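Local coordinates for MUTM (fpg) protein (Thermus thermophilus, PDB 1EE8) that belongs to the MutM (Fpg) family of proteins, joining an N-terminal beta-sheet domain to a helix-two-turns-helix domain and a zinc finger, at residues E5-T8 / T9-R12. Residues are numbered along the deposited sequence; the frame is centred on the assembly and turned at random.
Sequences EVET and TRRR
Glu-7 stands off helix 3-17 and binds Arg-10 and Arg-11 through a single carboxylate oxygen. Its CG stands anti to the backbone N (chi1 -177°), and the bend at chi2 turns OE2 toward the two arginines, which extend up beside it. Glu-7 OE2 takes a salt bridge of 2.8 Å from Arg-10 NH1 on its syn lone pair. On its anti side Glu-7 OE2 accepts a second, of 2.9 Å, from Arg-11 NE, so two cations grip one acceptor from different directions. Neither guanidinium lies flat with the carboxylate: the planes are 50° apart for Arg-10, whose extended chain runs alongside Glu-7, and 77° for Arg-11, which crosses it. The other oxygen, Glu-7 OE1, is engaged by Arg-49 in a further salt bridge, and Arg-10 NE makes a weak hydrogen bond to Val-47 O; three arginines around one acid would probably favour its ionised form.

This is a salt-bridge network between residues three and four apart, the spacing that brings side chains onto one face of an alpha-helix. Beneath it the main chain keeps the i to i+4 pattern: Thr-9 N donates to Glu-5 O at 3.0 Å, Arg-10 N to Val-6 O, Arg-11 N to Glu-7 O, and Arg-12 N to Thr-8 O. Thr-9 OG1 also approaches Glu-5 O, at 3.0 Å. Thr-8 OG1 hydrogen-bonds to the carbonyl O of Pro-4, while Thr-8 CG2 lies 4.0 Å from Arg-12 CG.

The buried Glu-5 carboxylate is satisfied elsewhere: OE1 by Tyr-163 OH and Ser-207 N, OE2 by Glu-2 N. Val-6, Thr-9 and Arg-10 rest on Leu-54 of strand 53-58, Val-6 and Arg-10 also on Arg-49 of strand 42-50, so the helix packs against the N-terminal-domain sheet, while Thr-8 touches the loop residues Tyr-214 and Gln-216.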
loop_
_atom_site.group_PDB
_atom_site.type_symbol
_atom_site.label_atom_id
_atom_site.label_comp_id
_atom_site.label_asym_id
_atom_site.label_seq_id
_atom_site.Cartn_x
_atom_site.Cartn_y
_atom_site.Cartn_z
ATOM N N GLU A 5 -1.531 -1.113 29.642
ATOM C CA GLU A 5 -1.854 -2.318 28.879
ATOM C C GLU A 5 -1.130 -2.338 27.528
ATOM O O GLU A 5 -0.624 -3.378 27.099
ATOM C CB GLU A 5 -3.368 -2.420 28.631
ATOM C CG GLU A 5 -4.201 -2.630 29.895
ATOM C CD GLU A 5 -4.136 -1.445 30.847
ATOM O OE1 GLU A 5 -4.043 -1.672 32.074
ATOM O OE2 GLU A 5 -4.192 -0.289 30.371
ATOM N N VAL A 6 -1.089 -1.190 26.862
ATOM C CA VAL A 6 -0.440 -1.101 25.561
ATOM C C VAL A 6 1.061 -1.314 25.702
ATOM O O VAL A 6 1.674 -2.001 24.885
ATOM C CB VAL A 6 -0.726 0.262 24.898
ATOM C CG1 VAL A 6 -0.064 0.331 23.527
ATOM C CG2 VAL A 6 -2.237 0.453 24.768
ATOM N N GLU A 7 1.648 -0.745 26.752
ATOM C CA GLU A 7 3.079 -0.898 26.991
ATOM C C GLU A 7 3.385 -2.362 27.272
ATOM O O GLU A 7 4.384 -2.900 26.795
ATOM C CB GLU A 7 3.516 -0.032 28.172
ATOM C CG GLU A 7 5.017 -0.064 28.474
ATOM C CD GLU A 7 5.889 0.350 27.288
ATOM O OE1 GLU A 7 5.559 1.341 26.605
ATOM O OE2 GLU A 7 6.919 -0.315 27.048
ATOM N N THR A 8 2.524 -3.014 28.047
ATOM C CA THR A 8 2.730 -4.422 28.346
ATOM C C THR A 8 2.684 -5.230 27.051
ATOM O O THR A 8 3.431 -6.186 26.882
ATOM C CB THR A 8 1.665 -4.953 29.325
ATOM O OG1 THR A 8 1.780 -4.251 30.568
ATOM C CG2 THR A 8 1.864 -6.440 29.578
ATOM N N THR A 9 1.800 -4.842 26.139
ATOM C CA THR A 9 1.679 -5.527 24.863
ATOM C C THR A 9 2.978 -5.335 24.074
ATOM O O THR A 9 3.528 -6.290 23.513
ATOM C CB THR A 9 0.476 -4.972 24.070
ATOM O OG1 THR A 9 -0.738 -5.300 24.769
ATOM C CG2 THR A 9 0.428 -5.560 22.668
ATOM N N ARG A 10 3.475 -4.101 24.055
ATOM C CA ARG A 10 4.716 -3.782 23.355
ATOM C C ARG A 10 5.850 -4.653 23.882
ATOM O O ARG A 10 6.524 -5.335 23.118
ATOM C CB ARG A 10 5.069 -2.302 23.551
ATOM C CG ARG A 10 6.497 -1.933 23.165
ATOM C CD ARG A 10 6.772 -0.437 23.323
ATOM N NE ARG A 10 8.164 -0.108 23.013
ATOM C CZ ARG A 10 9.165 -0.172 23.886
ATOM N NH1 ARG A 10 8.937 -0.539 25.144
ATOM N NH2 ARG A 10 10.405 0.097 23.494
ATOM N N ARG A 11 6.050 -4.634 25.193
ATOM C CA ARG A 11 7.109 -5.426 25.815
ATOM C C ARG A 11 6.957 -6.923 25.585
ATOM O O ARG A 11 7.946 -7.618 25.371
ATOM C CB ARG A 11 7.177 -5.122 27.314
ATOM C CG ARG A 11 7.511 -3.660 27.590
ATOM C CD ARG A 11 7.582 -3.329 29.069
ATOM N NE ARG A 11 7.955 -1.927 29.247
ATOM C CZ ARG A 11 8.376 -1.399 30.392
ATOM N NH1 ARG A 11 8.478 -2.153 31.476
ATOM N NH2 ARG A 11 8.698 -0.117 30.444
ATOM N N ARG A 12 5.729 -7.429 25.610
ATOM C CA ARG A 12 5.517 -8.855 25.394
ATOM C C ARG A 12 5.767 -9.273 23.949
ATOM O O ARG A 12 6.326 -10.336 23.690
ATOM C CB ARG A 12 4.098 -9.258 25.790
ATOM C CG ARG A 12 3.804 -9.109 27.267
ATOM C CD ARG A 12 4.708 -10.002 28.105
ATOM N NE ARG A 12 4.348 -9.945 29.517
ATOM C CZ ARG A 12 4.852 -10.743 30.452
ATOM N NH1 ARG A 12 5.748 -11.666 30.124
ATOM N NH2 ARG A 12 4.454 -10.624 31.715
#